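Local coordinates for periplasmic binding protein/LacI transcriptional regulator (Burkholderia graminis C4D1M, PDB 5HQJ) that binds a sugar, seen here as alpha-D-arabinopyranose, and probably delivers such carbohydrates to an ABC transporter as its periplasmic solute-binding protein, at residues 51-55 / 56-60; 96-99 / 100-103; 275-278 / 279-283. All blocks are in the same frame, centred on the assembly; numbering follows the deposited sequence.

Contact 1: residues 51-55 / 56-60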
loop_
_atom_site.group_PDB
_atom_site.type_symbol
_atom_site.label_atom_id
_atom_site.label_comp_id
_atom_site.label_asym_id
_atom_site.label_seq_id
_atom_site.Cartn_x
_atom_site.Cartn_y
_atom_site.Cartn_z
ATOM N N THR A 51 2.257 -4.186 18.799
ATOM C CA THR A 51 3.389 -4.930 19.368
ATOM C C THR A 51 4.514 -3.992 19.849
ATOM O O THR A 51 4.990 -4.100 20.985
ATOM C CB THR A 51 3.943 -5.914 18.342
ATOM O OG1 THR A 51 2.914 -6.831 17.967
ATOM C CG2 THR A 51 5.091 -6.699 18.931
ATOM N N ALA A 52 4.904 -3.029 19.024
ATOM C CA ALA A 52 5.997 -2.140 19.403
ATOM C C ALA A 52 5.607 -1.224 20.553
ATOM O O ALA A 52 6.419 -0.939 21.445
ATOM C CB ALA A 52 6.447 -1.317 18.217
ATOM N N ALA A 53 4.361 -0.751 20.549
ATOM C CA ALA A 53 3.888 0.131 21.627
ATOM C C ALA A 53 3.861 -0.615 22.953
ATOM O O ALA A 53 4.211 -0.050 23.990
ATOM C CB ALA A 53 2.506 0.691 21.303
ATOM N N ASP A 54 3.407 -1.866 22.929
ATOM C CA ASP A 54 3.352 -2.672 24.146
ATOM C C ASP A 54 4.760 -2.901 24.657
ATOM O O ASP A 54 5.015 -2.797 25.873
ATOM C CB ASP A 54 2.651 -4.020 23.908
ATOM C CG ASP A 54 1.148 -3.889 23.840
ATOM O OD1 ASP A 54 0.646 -2.763 24.031
ATOM O OD2 ASP A 54 0.471 -4.910 23.611
ATOM N N LYS A 55 5.681 -3.199 23.737
ATOM C CA LYS A 55 7.083 -3.364 24.096
ATOM C C LYS A 55 7.566 -2.092 24.786
ATOM O O LYS A 55 8.225 -2.147 25.828
ATOM C CB LYS A 55 7.939 -3.662 22.872
ATOM C CG LYS A 55 9.380 -3.997 23.212
ATOM C CD LYS A 55 10.269 -3.906 21.993
ATOM C CE LYS A 55 11.732 -3.957 22.380
ATOM N NZ LYS A 55 12.046 -5.180 23.159
ATOM N N ALA A 56 7.177 -0.946 24.246
ATOM C CA ALA A 56 7.713 0.323 24.703
ATOM C C ALA A 56 7.019 0.758 25.988
ATOM O O ALA A 56 7.495 1.637 26.699
ATOM C CB ALA A 56 7.558 1.374 23.619
ATOM N N GLY A 57 5.883 0.144 26.288
ATOM C CA GLY A 57 5.093 0.552 27.435
ATOM C C GLY A 57 4.339 1.864 27.292
ATOM O O GLY A 57 4.016 2.508 28.297
ATOM N N VAL A 58 4.042 2.268 26.063
ATOM C CA VAL A 58 3.336 3.525 25.840
ATOM C C VAL A 58 1.860 3.282 25.541
ATOM O O VAL A 58 1.454 2.168 25.187
ATOM C CB VAL A 58 3.983 4.325 24.698
ATOM C CG1 VAL A 58 5.480 4.372 24.889
ATOM C CG2 VAL A 58 3.656 3.721 23.337
ATOM N N LYS A 59 1.068 4.338 25.697
ATOM C CA LYS A 59 -0.329 4.339 25.296
ATOM C C LYS A 59 -0.386 4.383 23.781
ATOM O O LYS A 59 0.351 5.137 23.152
ATOM C CB LYS A 59 -1.075 5.536 25.914
ATOM C CG LYS A 59 -2.319 5.991 25.146
ATOM C CD LYS A 59 -3.419 4.931 25.115
ATOM C CE LYS A 59 -4.583 5.348 24.221
ATOM N NZ LYS A 59 -5.484 4.199 23.908
ATOM N N TYR A 60 -1.271 3.572 23.211
ATOM C CA TYR A 60 -1.376 3.414 21.777
ATOM C C TYR A 60 -2.839 3.474 21.356
ATOM O O TYR A 60 -3.679 2.838 21.993
ATOM C CB TYR A 60 -0.739 2.076 21.362
ATOM C CG TYR A 60 -1.039 1.651 19.938
ATOM C CD1 TYR A 60 -0.376 2.220 18.861
ATOM C CD2 TYR A 60 -1.982 0.668 19.674
ATOM C CE1 TYR A 60 -0.656 1.829 17.568
ATOM C CE2 TYR A 60 -2.268 0.265 18.387
ATOM C CZ TYR A 60 -1.614 0.854 17.332
ATOM O OH TYR A 60 -1.876 0.470 16.029
HETATM O O HOH W 1 0.460 -0.221 24.564
#

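Contact 2: residues 96-99 / 100-103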
loop_
_atom_site.group_PDB
_atom_site.type_symbol
_atom_site.label_atom_id
_atom_site.label_comp_id
_atom_site.label_asym_id
_atom_site.label_seq_id
_atom_site.Cartn_x
_atom_site.Cartn_y
_atom_site.Cartn_z
ATOM N N LYS A 96 -1.940 16.376 -0.533
ATOM C CA LYS A 96 -2.098 17.813 -0.401
ATOM C C LYS A 96 -3.107 18.087 0.709
ATOM O O LYS A 96 -2.895 18.979 1.517
ATOM C CB LYS A 96 -2.532 18.474 -1.728
ATOM C CG LYS A 96 -1.491 18.394 -2.881
ATOM C CD LYS A 96 -1.611 17.066 -3.652
ATOM C CE LYS A 96 -0.544 16.867 -4.733
ATOM N NZ LYS A 96 -0.636 15.497 -5.336
ATOM N N SER A 97 -4.175 17.286 0.772
ATOM C CA SER A 97 -5.253 17.507 1.726
ATOM C C SER A 97 -4.781 17.754 3.165
ATOM O O SER A 97 -5.369 18.521 3.920
ATOM C CB SER A 97 -6.196 16.291 1.722
ATOM O OG SER A 97 -6.844 16.141 0.473
ATOM N N VAL A 98 -3.725 17.061 3.551
ATOM C CA VAL A 98 -3.387 16.935 4.957
ATOM C C VAL A 98 -2.149 17.773 5.353
ATOM O O VAL A 98 -1.754 17.814 6.523
ATOM C CB VAL A 98 -3.181 15.434 5.275
ATOM C CG1 VAL A 98 -1.874 14.919 4.680
ATOM C CG2 VAL A 98 -3.306 15.179 6.754
ATOM N N GLU A 99 -1.564 18.478 4.382
ATOM C CA GLU A 99 -0.332 19.227 4.638
ATOM C C GLU A 99 -0.498 20.263 5.751
ATOM O O GLU A 99 0.379 20.419 6.600
ATOM C CB GLU A 99 0.158 19.942 3.370
ATOM C CG GLU A 99 0.431 19.024 2.194
ATOM C CD GLU A 99 1.038 19.749 1.020
ATOM O OE1 GLU A 99 1.212 20.980 1.120
ATOM O OE2 GLU A 99 1.325 19.100 -0.005
ATOM N N SER A 100 -1.617 20.983 5.740
ATOM C CA SER A 100 -1.788 22.113 6.639
ATOM C C SER A 100 -1.933 21.713 8.112
ATOM O O SER A 100 -1.291 22.298 8.985
ATOM C CB SER A 100 -3.006 22.935 6.196
ATOM O OG SER A 100 -3.465 22.486 4.927
ATOM N N VAL A 101 -2.778 20.730 8.396
ATOM C CA VAL A 101 -3.009 20.328 9.781
ATOM C C VAL A 101 -1.798 19.574 10.353
ATOM O O VAL A 101 -1.539 19.616 11.554
ATOM C CB VAL A 101 -4.285 19.464 9.904
ATOM C CG1 VAL A 101 -4.117 18.116 9.180
ATOM C CG2 VAL A 101 -4.663 19.255 11.369
HETATM N N MSE A 102 -1.039 18.910 9.496
HETATM C CA MSE A 102 0.146 18.194 9.974
HETATM C C MSE A 102 1.242 19.156 10.415
HETATM O O MSE A 102 1.978 18.876 11.361
HETATM C CB MSE A 102 0.668 17.238 8.898
HETATM C CG MSE A 102 -0.251 16.027 8.739
HETATM SE SE MSE A 102 0.251 14.760 7.364
HETATM C CE MSE A 102 1.910 14.128 8.196
ATOM N N LYS A 103 1.319 20.305 9.754
ATOM C CA LYS A 103 2.245 21.341 10.165
ATOM C C LYS A 103 1.889 21.940 11.523
ATOM O O LYS A 103 2.780 22.186 12.321
ATOM C CB LYS A 103 2.310 22.450 9.115
ATOM C CG LYS A 103 2.965 22.005 7.823
ATOM C CD LYS A 103 3.741 23.114 7.153
ATOM C CE LYS A 103 4.681 22.547 6.082
ATOM N NZ LYS A 103 6.093 22.345 6.569
HETATM O O HOH W 2 -4.959 20.261 6.847
#

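Contact 3: residues 275-278 / 279-283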
loop_
_atom_site.group_PDB
_atom_site.type_symbol
_atom_site.label_atom_id
_atom_site.label_comp_id
_atom_site.label_asym_id
_atom_site.label_seq_id
_atom_site.Cartn_x
_atom_site.Cartn_y
_atom_site.Cartn_z
ATOM N N LEU A 275 8.193 -0.001 13.161
ATOM C CA LEU A 275 9.116 1.130 13.003
ATOM C C LEU A 275 8.432 2.456 13.232
ATOM O O LEU A 275 9.015 3.356 13.831
ATOM C CB LEU A 275 9.735 1.122 11.610
ATOM C CG LEU A 275 10.725 -0.014 11.368
ATOM C CD1 LEU A 275 11.087 0.029 9.919
ATOM C CD2 LEU A 275 11.998 0.047 12.282
ATOM N N ALA A 276 7.193 2.581 12.784
ATOM C CA ALA A 276 6.481 3.851 12.984
ATOM C C ALA A 276 6.405 4.194 14.478
ATOM O O ALA A 276 6.699 5.319 14.897
ATOM C CB ALA A 276 5.120 3.788 12.391
ATOM N N VAL A 277 6.016 3.228 15.300
ATOM C CA VAL A 277 5.927 3.488 16.735
ATOM C C VAL A 277 7.303 3.707 17.354
ATOM O O VAL A 277 7.522 4.677 18.100
ATOM C CB VAL A 277 5.188 2.345 17.454
ATOM C CG1 VAL A 277 5.301 2.497 18.931
ATOM C CG2 VAL A 277 3.711 2.339 17.049
ATOM N N ASP A 278 8.257 2.830 17.036
ATOM C CA ASP A 278 9.603 2.973 17.540
ATOM C C ASP A 278 10.268 4.310 17.208
ATOM O O ASP A 278 10.904 4.917 18.078
ATOM C CB ASP A 278 10.448 1.820 17.025
ATOM C CG ASP A 278 10.273 0.562 17.856
ATOM O OD1 ASP A 278 9.921 0.675 19.056
ATOM O OD2 ASP A 278 10.504 -0.524 17.307
ATOM N N HIS A 279 10.103 4.798 15.981
ATOM C CA HIS A 279 10.650 6.099 15.646
ATOM C C HIS A 279 9.835 7.245 16.248
ATOM O O HIS A 279 10.402 8.269 16.626
ATOM C CB HIS A 279 10.779 6.218 14.135
ATOM C CG HIS A 279 11.979 5.492 13.616
ATOM N ND1 HIS A 279 13.259 6.026 13.674
ATOM C CD2 HIS A 279 12.112 4.249 13.105
ATOM C CE1 HIS A 279 14.111 5.150 13.174
ATOM N NE2 HIS A 279 13.444 4.064 12.811
ATOM N N LEU A 280 8.526 7.075 16.387
ATOM C CA LEU A 280 7.762 8.102 17.082
ATOM C C LEU A 280 8.287 8.221 18.513
ATOM O O LEU A 280 8.589 9.319 18.995
ATOM C CB LEU A 280 6.274 7.783 17.073
ATOM C CG LEU A 280 5.470 8.220 15.836
ATOM C CD1 LEU A 280 3.990 7.902 16.026
ATOM C CD2 LEU A 280 5.643 9.711 15.521
ATOM N N VAL A 281 8.430 7.091 19.194
ATOM C CA VAL A 281 8.869 7.120 20.579
ATOM C C VAL A 281 10.256 7.751 20.698
ATOM O O VAL A 281 10.515 8.552 21.597
ATOM C CB VAL A 281 8.900 5.707 21.210
ATOM C CG1 VAL A 281 9.555 5.768 22.587
ATOM C CG2 VAL A 281 7.499 5.137 21.311
ATOM N N ALA A 282 11.155 7.389 19.793
ATOM C CA ALA A 282 12.504 7.927 19.840
ATOM C C ALA A 282 12.524 9.439 19.600
ATOM O O ALA A 282 13.343 10.153 20.182
ATOM C CB ALA A 282 13.369 7.233 18.832
ATOM N N GLN A 283 11.635 9.922 18.738
ATOM C CA GLN A 283 11.560 11.348 18.446
ATOM C C GLN A 283 10.945 12.088 19.628
ATOM O O GLN A 283 11.439 13.136 20.031
ATOM C CB GLN A 283 10.756 11.601 17.174
ATOM C CG GLN A 283 11.496 11.160 15.875
ATOM C CD GLN A 283 10.598 11.230 14.643
ATOM O OE1 GLN A 283 9.514 11.807 14.695
ATOM N NE2 GLN A 283 11.040 10.629 13.537
#

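Contact 1: residues 51-55 / 56-60
The ring of Y60 meets the methyl of A53 obliquely at its inner end: A53 CB lies 3.5 Å from Y60 CB and 3.9 Å from Y60 CG. Y60 turns CG anti to its own N (chi1 168°), which carries the ring alongside the helix, against A49 and K50, and the phenol OH reaches N46, two turns before A53 on helix 42-56, where it is hydrogen-bonded to the side-chain amide oxygen. The same A53 methyl has a second neighbour, V58 CG2, 3.8 Å from A53 CB, so this one small side chain touches two residues of the returning chain, V58 just before strand 59-62 and Y60 within it.

Next to the methyl, the backbone closes the helix with a Schellman motif. V58 N donates to A53 O over 3.1 Å, while G57 N donates to D54 O, also over 3.1 Å but from above the carbonyl plane rather than on a lone pair. G57 is the C-prime residue, and its positive phi (73°) reverses the chain. A53 O also takes a weak bond from G57 N, so two amides converge on it. One residue earlier, A56 N donates to A52 O in an ordinary helical bond. On the outer side a water spans the turn, donating to D54 OD1 at 2.6 Å and to V58 O at 2.7 Å; it ties the carboxylate of the last turn to V58, just ahead of strand 59-62.

This turn is the second joint of the beta-alpha-beta unit made by strand 30-34, helix 42-56 and strand 59-62. V58 and Y60 lean on V31, and Y60 also on V33, while K59 pairs by backbone bonds with I29 and V31. A52 and A53 face helix 269-284, packing on V277.

Contact 2: residues 96-99 / 100-103
V98 and M102, one helical turn apart, make the close-packed side of this contact. M102 is a selenomethionine, and its selenium sits against both methyls of V98, 3.4 Å from V98 CG1 and 3.6 Å from V98 CG2, the two side chains crossing obliquely. V98 holds CG1 between its N and its carbonyl carbon (chi1 73°), which leaves both branches turned to the selenium. V101 adds a methyl from the neighbouring position: V101 CG1 is 3.9 Å from V98 CG2. In the backbone M102 N donates to V98 O over 3.2 Å, and the M102 CG methylene also lies against that oxygen.

V98 lies just ahead of helix 99-106 and M102 in its first turn; the helix follows strand 87-90 in the alternating beta-alpha architecture of the lobe. Its apolar face looks inward: M102 reaches V112 and T114 of strand 111-115, while V98 and V101 both rest on I77 of helix 71-82.

The outer side is looser and polar. K103 N bonds to E99 O over 3.3 Å, and the CG of K103 lies alongside the same oxygen before its exposed chain bends away. At S100 a water accepts from V101 N over 2.7 Å, whereas its links to S97 O and S100 OG are both weak and long.

Contact 3: residues 275-278 / 279-283
About two and a half turns of helix 269-284, which packs on the parallel sheet of one lobe of this type I periplasmic binding protein fold, are held by a run of i to i+4 alpha-helical bonds. H279 N donates to L275 O over 2.8 Å at a nearly straight 168°, and V281 N to V277 O matches it in length and angle. L280 N to A276 O and A282 N to D278 O, at 2.9 and 3.0 Å, complete the set of four.

The side chains divide among different neighbours. V277 packs on A49 of helix 42-56, and V281 follows one turn later on the same side of the helix as V277; V277 CG1 and V281 CG2 are 4.2 Å apart. A276 and L280 instead face L113 of strand 111-115, and L280 folds back so that its CG lies 3.3 Å from A276 O.

H279 uses the two ring atoms flanking CG. ND1 is hydrogen-bonded to E288, which also receives Q283 NE2, and this should help fix the ring's rotation. With CG anti to the carbonyl carbon (chi1 -78°), CD2 swings back toward the preceding turn, where L275 O lies in the ring plane at the edge, 3.3 Å from H279 CD2.

From the N terminus, contact 1 comes first, turning the chain from helix 42-56 into strand 59-62, the outermost strand on that side of the parallel sheet. Contact 2 follows at the start of helix 99-106, between strands 87-90 and 111-115. Contact 3 lies far later in sequence, within helix 269-284. The three are in series; none nests in or crosses another. In space, contacts 1 and 3 meet, their centres about 10 Å apart: V58 CG1 lies 4.2 Å from V281 CG2. Contact 2 stands apart, its nearest atoms about 9 Å from contact 3, yet strand 111-115 touches side chains of both.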